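Local coordinates for scyllo-inositol 2-dehydrogenase (NADP(+)) IolW (Bacillus subtilis subsp. subtilis, PDB 3GDO), which catalyses the reversible NADPH-dependent reduction of scyllo-inosose to scyllo-inositol and cannot use NADH in place of NADPH, at residues Asp269-Leu282 with Lys291-Leu303. Sequence-based numbering, arbitrary orientation.
Sequences DSWGADVPEFYGKL and KTETIPSVNGSYL
L282 and E293 face each other as an antiparallel hydrogen-bonded pair: L282 N reaches E293 O at 2.8 Å and E293 N returns to L282 O at 2.7 Å. On the same face of the sheet as E293, L282 CB meets I295 CG1 of the partner strand at 3.8 Å, and both side chains continue onto F248 of strand 246-250. The ring of Y279 lies between two prolines. P296 CA makes a CH-pi contact over one face, 3.6 Å from the ring centroid and 16° off its normal, while P276 CA covers the opposite face; T294 CG2 meets the ring edge in plane. A water bridges G280 N, I295 O and S297 OG, and that hydroxyl donates to the anti lone pair of D274 OD2 at 2.7 Å; the same OD2 also forms a salt bridge with K250. N299, its CG anti to the carbonyl carbon (chi1 -74°), turns its amide to the type II turn S270-A273, where ND2 donates to W271 O at 3.2 Å from above the carbonyl plane. The hydrogen bond from G300 N to G272 O (2.9 Å) is nearly straight, 175°. The paired strands belong to the edge hairpin 280-286/289-295 of the Gfo/Idh/MocA C-terminal domain's mixed sheet.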
ATOM      1  N   ASP B 269      30.521   8.004 -16.857  1.00 57.30           N
ATOM      2  CA  ASP B 269      29.076   7.988 -17.151  1.00 56.97           C
ATOM      3  C   ASP B 269      28.285   6.817 -16.545  1.00 55.14           C
ATOM      4  O   ASP B 269      27.054   6.818 -16.554  1.00 55.11           O
ATOM      5  CB  ASP B 269      28.886   8.038 -18.662  1.00 57.54           C
ATOM      6  CG  ASP B 269      29.699   9.147 -19.290  1.00 61.79           C
ATOM      7  OD1 ASP B 269      29.364  10.334 -19.038  1.00 65.14           O
ATOM      8  OD2 ASP B 269      30.695   8.837 -19.995  1.00 65.38           O
ATOM      9  N   SER B 270      28.996   5.827 -16.026  1.00 53.64           N
ATOM     10  CA  SER B 270      28.372   4.684 -15.368  1.00 51.88           C
ATOM     11  C   SER B 270      28.020   4.959 -13.888  1.00 50.26           C
ATOM     12  O   SER B 270      27.537   4.073 -13.196  1.00 50.54           O
ATOM     13  CB  SER B 270      29.295   3.466 -15.470  1.00 52.39           C
ATOM     14  OG  SER B 270      30.264   3.488 -14.428  1.00 51.51           O
ATOM     15  N   TRP B 271      28.295   6.165 -13.390  1.00 48.00           N
ATOM     16  CA  TRP B 271      27.884   6.515 -12.035  1.00 45.17           C
ATOM     17  C   TRP B 271      26.357   6.603 -11.931  1.00 43.88           C
ATOM     18  O   TRP B 271      25.694   7.242 -12.765  1.00 43.03           O
ATOM     19  CB  TRP B 271      28.533   7.823 -11.554  1.00 44.70           C
ATOM     20  CG  TRP B 271      28.137   8.153 -10.142  1.00 40.74           C
ATOM     21  CD1 TRP B 271      27.078   8.925  -9.746  1.00 38.50           C
ATOM     22  CD2 TRP B 271      28.782   7.699  -8.929  1.00 39.09           C
ATOM     23  NE1 TRP B 271      27.023   8.979  -8.373  1.00 36.61           N
ATOM     24  CE2 TRP B 271      28.051   8.240  -7.842  1.00 36.27           C
ATOM     25  CE3 TRP B 271      29.903   6.891  -8.661  1.00 37.38           C
ATOM     26  CZ2 TRP B 271      28.400   8.004  -6.498  1.00 35.71           C
ATOM     27  CZ3 TRP B 271      30.261   6.647  -7.313  1.00 39.10           C
ATOM     28  CH2 TRP B 271      29.508   7.216  -6.250  1.00 38.60           C
ATOM     29  N   GLY B 272      25.818   5.938 -10.905  1.00 43.29           N
ATOM     30  CA  GLY B 272      24.384   5.993 -10.589  1.00 42.15           C
ATOM     31  C   GLY B 272      23.498   5.085 -11.428  1.00 41.48           C
ATOM     32  O   GLY B 272      22.268   5.158 -11.331  1.00 41.29           O
ATOM     33  N   ALA B 273      24.121   4.229 -12.250  1.00 41.37           N
ATOM     34  CA  ALA B 273      23.389   3.284 -13.116  1.00 40.93           C
ATOM     35  C   ALA B 273      22.572   2.295 -12.265  1.00 40.67           C
ATOM     36  O   ALA B 273      23.035   1.818 -11.230  1.00 38.29           O
ATOM     37  CB  ALA B 273      24.351   2.509 -14.024  1.00 40.29           C
ATOM     38  N   ASP B 274      21.378   1.986 -12.727  1.00 40.69           N
ATOM     39  CA  ASP B 274      20.539   1.010 -12.056  1.00 41.75           C
ATOM     40  C   ASP B 274      20.909  -0.384 -12.556  1.00 43.32           C
ATOM     41  O   ASP B 274      21.558  -0.526 -13.606  1.00 43.31           O
ATOM     42  CB  ASP B 274      19.064   1.333 -12.331  1.00 41.45           C
ATOM     43  CG  ASP B 274      18.110   0.795 -11.236  1.00 40.77           C
ATOM     44  OD1 ASP B 274      18.578   0.093 -10.324  1.00 38.25           O
ATOM     45  OD2 ASP B 274      16.890   1.062 -11.327  1.00 38.50           O
ATOM     46  N   VAL B 275      20.546  -1.397 -11.778  1.00 44.62           N
ATOM     47  CA  VAL B 275      20.703  -2.799 -12.164  1.00 45.78           C
ATOM     48  C   VAL B 275      19.525  -3.209 -13.083  1.00 45.90           C
ATOM     49  O   VAL B 275      18.373  -2.944 -12.749  1.00 46.14           O
ATOM     50  CB  VAL B 275      20.751  -3.724 -10.905  1.00 46.02           C
ATOM     51  CG1 VAL B 275      21.223  -5.085 -11.291  1.00 47.76           C
ATOM     52  CG2 VAL B 275      21.695  -3.164  -9.842  1.00 47.29           C
ATOM     53  N   PRO B 276      19.811  -3.827 -14.254  1.00 45.93           N
ATOM     54  CA  PRO B 276      18.771  -4.243 -15.223  1.00 45.65           C
ATOM     55  C   PRO B 276      17.594  -5.033 -14.647  1.00 45.15           C
ATOM     56  O   PRO B 276      16.481  -4.903 -15.140  1.00 45.12           O
ATOM     57  CB  PRO B 276      19.543  -5.118 -16.208  1.00 45.71           C
ATOM     58  CG  PRO B 276      20.926  -4.512 -16.208  1.00 46.53           C
ATOM     59  CD  PRO B 276      21.174  -4.085 -14.770  1.00 46.18           C
ATOM     60  N   GLU B 277      17.841  -5.832 -13.612  1.00 44.84           N
ATOM     61  CA  GLU B 277      16.783  -6.628 -12.994  1.00 45.53           C
ATOM     62  C   GLU B 277      15.788  -5.719 -12.294  1.00 44.41           C
ATOM     63  O   GLU B 277      14.651  -6.122 -12.060  1.00 44.21           O
ATOM     64  CB  GLU B 277      17.319  -7.704 -12.035  1.00 45.59           C
ATOM     65  CG  GLU B 277      18.747  -7.467 -11.430  1.00 51.98           C
ATOM     66  CD  GLU B 277      19.914  -7.817 -12.404  1.00 57.67           C
ATOM     67  OE1 GLU B 277      21.093  -7.808 -11.971  1.00 60.70           O
ATOM     68  OE2 GLU B 277      19.670  -8.104 -13.603  1.00 60.54           O
ATOM     69  N   PHE B 278      16.202  -4.481 -12.004  1.00 42.76           N
ATOM     70  CA  PHE B 278      15.388  -3.582 -11.174  1.00 41.93           C
ATOM     71  C   PHE B 278      14.744  -2.474 -11.959  1.00 41.35           C
ATOM     72  O   PHE B 278      14.083  -1.617 -11.370  1.00 40.38           O
ATOM     73  CB  PHE B 278      16.227  -3.007 -10.026  1.00 41.82           C
ATOM     74  CG  PHE B 278      16.546  -4.026  -8.949  1.00 43.73           C
ATOM     75  CD1 PHE B 278      15.587  -4.391  -8.016  1.00 43.78           C
ATOM     76  CD2 PHE B 278      17.792  -4.624  -8.881  1.00 44.03           C
ATOM     77  CE1 PHE B 278      15.876  -5.341  -7.012  1.00 45.38           C
ATOM     78  CE2 PHE B 278      18.091  -5.582  -7.891  1.00 46.05           C
ATOM     79  CZ  PHE B 278      17.131  -5.931  -6.950  1.00 44.48           C
ATOM     80  N   TYR B 279      14.934  -2.482 -13.286  1.00 40.90           N
ATOM     81  CA  TYR B 279      14.327  -1.469 -14.145  1.00 40.96           C
ATOM     82  C   TYR B 279      12.814  -1.556 -13.941  1.00 41.38           C
ATOM     83  O   TYR B 279      12.273  -2.671 -13.781  1.00 41.42           O
ATOM     84  CB  TYR B 279      14.651  -1.710 -15.637  1.00 41.56           C
ATOM     85  CG  TYR B 279      16.102  -1.492 -16.105  1.00 41.97           C
ATOM     86  CD1 TYR B 279      17.080  -0.913 -15.264  1.00 42.00           C
ATOM     87  CD2 TYR B 279      16.478  -1.829 -17.424  1.00 43.76           C
ATOM     88  CE1 TYR B 279      18.401  -0.698 -15.719  1.00 42.61           C
ATOM     89  CE2 TYR B 279      17.791  -1.625 -17.895  1.00 43.09           C
ATOM     90  CZ  TYR B 279      18.742  -1.064 -17.034  1.00 45.31           C
ATOM     91  OH  TYR B 279      20.016  -0.867 -17.487  1.00 42.21           O
ATOM     92  N   GLY B 280      12.145  -0.403 -13.921  1.00 40.43           N
ATOM     93  CA  GLY B 280      10.704  -0.361 -13.756  1.00 41.13           C
ATOM     94  C   GLY B 280       9.930  -0.894 -14.961  1.00 41.37           C
ATOM     95  O   GLY B 280      10.433  -0.875 -16.082  1.00 40.76           O
ATOM     96  N   LYS B 281       8.711  -1.376 -14.720  1.00 41.20           N
ATOM     97  CA  LYS B 281       7.790  -1.737 -15.801  1.00 41.80           C
ATOM     98  C   LYS B 281       6.689  -0.713 -15.963  1.00 41.50           C
ATOM     99  O   LYS B 281       5.976  -0.376 -14.997  1.00 40.49           O
ATOM    100  CB  LYS B 281       7.201  -3.139 -15.589  1.00 41.79           C
ATOM    101  CG  LYS B 281       8.300  -4.166 -15.405  1.00 45.68           C
ATOM    102  CD  LYS B 281       7.817  -5.606 -15.349  1.00 53.02           C
ATOM    103  CE  LYS B 281       9.028  -6.544 -15.541  1.00 55.31           C
ATOM    104  NZ  LYS B 281       8.676  -7.989 -15.380  1.00 58.19           N
ATOM    105  N   LEU B 282       6.571  -0.217 -17.193  1.00 41.27           N
ATOM    106  CA  LEU B 282       5.509   0.688 -17.577  1.00 42.89           C
ATOM    107  C   LEU B 282       4.491  -0.095 -18.389  1.00 43.75           C
ATOM    108  O   LEU B 282       4.832  -0.722 -19.399  1.00 44.27           O
ATOM    109  CB  LEU B 282       6.048   1.862 -18.420  1.00 42.65           C
ATOM    110  CG  LEU B 282       5.046   2.930 -18.869  1.00 42.49           C
ATOM    111  CD1 LEU B 282       4.707   3.902 -17.745  1.00 42.43           C
ATOM    112  CD2 LEU B 282       5.576   3.700 -20.077  1.00 44.23           C
ATOM    113  N   LYS B 291       0.040  -2.937 -23.255  1.00 56.98           N
ATOM    114  CA  LYS B 291       1.448  -3.107 -23.594  1.00 56.21           C
ATOM    115  C   LYS B 291       2.278  -2.940 -22.311  1.00 54.98           C
ATOM    116  O   LYS B 291       2.026  -2.021 -21.546  1.00 54.86           O
ATOM    117  CB  LYS B 291       1.804  -2.069 -24.680  1.00 56.52           C
ATOM    118  CG  LYS B 291       3.289  -1.780 -24.976  1.00 58.46           C
ATOM    119  CD  LYS B 291       3.419  -0.939 -26.278  1.00 60.46           C
ATOM    120  CE  LYS B 291       4.591   0.041 -26.232  1.00 61.55           C
ATOM    121  NZ  LYS B 291       4.580   1.017 -27.364  1.00 63.30           N
ATOM    122  N   THR B 292       3.228  -3.844 -22.067  1.00 53.62           N
ATOM    123  CA  THR B 292       4.167  -3.698 -20.947  1.00 52.79           C
ATOM    124  C   THR B 292       5.595  -3.496 -21.447  1.00 52.36           C
ATOM    125  O   THR B 292       6.077  -4.260 -22.270  1.00 51.81           O
ATOM    126  CB  THR B 292       4.069  -4.879 -19.938  1.00 52.58           C
ATOM    127  OG1 THR B 292       2.823  -4.795 -19.239  1.00 52.12           O
ATOM    128  CG2 THR B 292       5.192  -4.831 -18.899  1.00 52.43           C
ATOM    129  N   GLU B 293       6.269  -2.472 -20.928  1.00 51.67           N
ATOM    130  CA  GLU B 293       7.625  -2.109 -21.359  1.00 51.32           C
ATOM    131  C   GLU B 293       8.568  -2.009 -20.154  1.00 50.40           C
ATOM    132  O   GLU B 293       8.205  -1.425 -19.133  1.00 50.30           O
ATOM    133  CB  GLU B 293       7.533  -0.738 -21.982  1.00 52.05           C
ATOM    134  CG  GLU B 293       8.111  -0.543 -23.364  1.00 53.85           C
ATOM    135  CD  GLU B 293       7.797   0.862 -23.865  1.00 56.72           C
ATOM    136  OE1 GLU B 293       6.599   1.266 -23.840  1.00 57.39           O
ATOM    137  OE2 GLU B 293       8.743   1.577 -24.262  1.00 60.34           O
ATOM    138  N   THR B 294       9.763  -2.571 -20.263  1.00 49.27           N
ATOM    139  CA  THR B 294      10.808  -2.379 -19.263  1.00 48.85           C
ATOM    140  C   THR B 294      11.547  -1.065 -19.562  1.00 48.51           C
ATOM    141  O   THR B 294      12.086  -0.906 -20.659  1.00 48.54           O
ATOM    142  CB  THR B 294      11.754  -3.604 -19.235  1.00 48.43           C
ATOM    143  OG1 THR B 294      11.030  -4.721 -18.732  1.00 49.35           O
ATOM    144  CG2 THR B 294      12.929  -3.403 -18.331  1.00 48.75           C
ATOM    145  N   ILE B 295      11.555  -0.124 -18.604  1.00 47.56           N
ATOM    146  CA  ILE B 295      12.182   1.201 -18.791  1.00 46.09           C
ATOM    147  C   ILE B 295      13.580   1.269 -18.151  1.00 46.25           C
ATOM    148  O   ILE B 295      13.698   1.213 -16.916  1.00 45.58           O
ATOM    149  CB  ILE B 295      11.314   2.349 -18.215  1.00 46.60           C
ATOM    150  CG1 ILE B 295       9.851   2.232 -18.672  1.00 46.17           C
ATOM    151  CG2 ILE B 295      11.902   3.716 -18.572  1.00 45.37           C
ATOM    152  CD1 ILE B 295       9.614   2.458 -20.170  1.00 45.30           C
ATOM    153  N   PRO B 296      14.652   1.367 -18.980  1.00 45.26           N
ATOM    154  CA  PRO B 296      15.984   1.495 -18.363  1.00 45.12           C
ATOM    155  C   PRO B 296      16.042   2.795 -17.552  1.00 44.53           C
ATOM    156  O   PRO B 296      15.608   3.833 -18.029  1.00 44.20           O
ATOM    157  CB  PRO B 296      16.957   1.511 -19.576  1.00 45.16           C
ATOM    158  CG  PRO B 296      16.130   0.943 -20.743  1.00 44.96           C
ATOM    159  CD  PRO B 296      14.717   1.410 -20.459  1.00 45.43           C
ATOM    160  N   SER B 297      16.504   2.717 -16.306  1.00 44.38           N
ATOM    161  CA  SER B 297      16.472   3.871 -15.407  1.00 43.82           C
ATOM    162  C   SER B 297      17.466   4.957 -15.849  1.00 43.51           C
ATOM    163  O   SER B 297      18.562   4.635 -16.276  1.00 43.43           O
ATOM    164  CB  SER B 297      16.799   3.422 -13.977  1.00 43.82           C
ATOM    165  OG  SER B 297      16.026   2.295 -13.581  1.00 43.59           O
ATOM    166  N   VAL B 298      17.084   6.228 -15.757  1.00 43.69           N
ATOM    167  CA  VAL B 298      18.042   7.354 -15.879  1.00 43.42           C
ATOM    168  C   VAL B 298      19.083   7.173 -14.768  1.00 43.12           C
ATOM    169  O   VAL B 298      18.715   6.795 -13.655  1.00 44.03           O
ATOM    170  CB  VAL B 298      17.340   8.704 -15.666  1.00 43.60           C
ATOM    171  CG1 VAL B 298      18.344   9.876 -15.695  1.00 43.29           C
ATOM    172  CG2 VAL B 298      16.252   8.908 -16.706  1.00 43.76           C
ATOM    173  N   ASN B 299      20.359   7.396 -15.061  1.00 42.20           N
ATOM    174  CA  ASN B 299      21.415   7.307 -14.055  1.00 41.80           C
ATOM    175  C   ASN B 299      21.160   8.277 -12.897  1.00 40.52           C
ATOM    176  O   ASN B 299      20.725   9.375 -13.120  1.00 40.80           O
ATOM    177  CB  ASN B 299      22.812   7.534 -14.683  1.00 41.11           C
ATOM    178  CG  ASN B 299      23.290   6.321 -15.509  1.00 43.53           C
ATOM    179  OD1 ASN B 299      22.485   5.677 -16.173  1.00 42.97           O
ATOM    180  ND2 ASN B 299      24.586   6.010 -15.457  1.00 39.89           N
ATOM    181  N   GLY B 300      21.390   7.850 -11.662  1.00 40.62           N
ATOM    182  CA  GLY B 300      21.260   8.758 -10.516  1.00 40.34           C
ATOM    183  C   GLY B 300      22.396   9.780 -10.564  1.00 40.24           C
ATOM    184  O   GLY B 300      23.512   9.452 -11.018  1.00 40.95           O
ATOM    185  N   SER B 301      22.135  10.997 -10.092  1.00 39.28           N
ATOM    186  CA  SER B 301      23.081  12.126 -10.284  1.00 39.00           C
ATOM    187  C   SER B 301      23.119  13.085  -9.097  1.00 37.89           C
ATOM    188  O   SER B 301      22.619  14.217  -9.196  1.00 37.90           O
ATOM    189  CB  SER B 301      22.664  12.887 -11.554  1.00 38.56           C
ATOM    190  OG  SER B 301      23.596  13.897 -11.877  1.00 42.11           O
ATOM    191  N   TYR B 302      23.669  12.640  -7.963  1.00 37.11           N
ATOM    192  CA  TYR B 302      23.706  13.487  -6.768  1.00 36.86           C
ATOM    193  C   TYR B 302      24.585  14.742  -6.996  1.00 36.74           C
ATOM    194  O   TYR B 302      24.379  15.764  -6.353  1.00 35.86           O
ATOM    195  CB  TYR B 302      24.235  12.731  -5.526  1.00 36.97           C
ATOM    196  CG  TYR B 302      23.285  11.687  -4.887  1.00 36.25           C
ATOM    197  CD1 TYR B 302      21.922  11.645  -5.200  1.00 35.07           C
ATOM    198  CD2 TYR B 302      23.770  10.778  -3.957  1.00 35.70           C
ATOM    199  CE1 TYR B 302      21.074  10.700  -4.608  1.00 33.95           C
ATOM    200  CE2 TYR B 302      22.921   9.809  -3.335  1.00 35.82           C
ATOM    201  CZ  TYR B 302      21.590   9.780  -3.678  1.00 35.71           C
ATOM    202  OH  TYR B 302      20.756   8.866  -3.079  1.00 34.09           O
ATOM    203  N   LEU B 303      25.571  14.631  -7.881  1.00 36.25           N
ATOM    204  CA  LEU B 303      26.420  15.780  -8.279  1.00 37.42           C
ATOM    205  C   LEU B 303      25.578  16.965  -8.693  1.00 37.48           C
ATOM    206  O   LEU B 303      25.960  18.131  -8.439  1.00 38.02           O
ATOM    207  CB  LEU B 303      27.355  15.414  -9.434  1.00 37.08           C
ATOM    208  CG  LEU B 303      28.479  14.414  -9.119  1.00 36.46           C
ATOM    209  CD1 LEU B 303      29.322  14.142 -10.402  1.00 37.04           C
ATOM    210  CD2 LEU B 303      29.362  14.954  -7.954  1.00 38.46           C
TER
HETATM  211  O   HOH W   1      25.321  10.074 -13.217  1.00 43.68           O
HETATM  212  O   HOH W   2      13.355   2.088 -14.430  1.00 37.55           O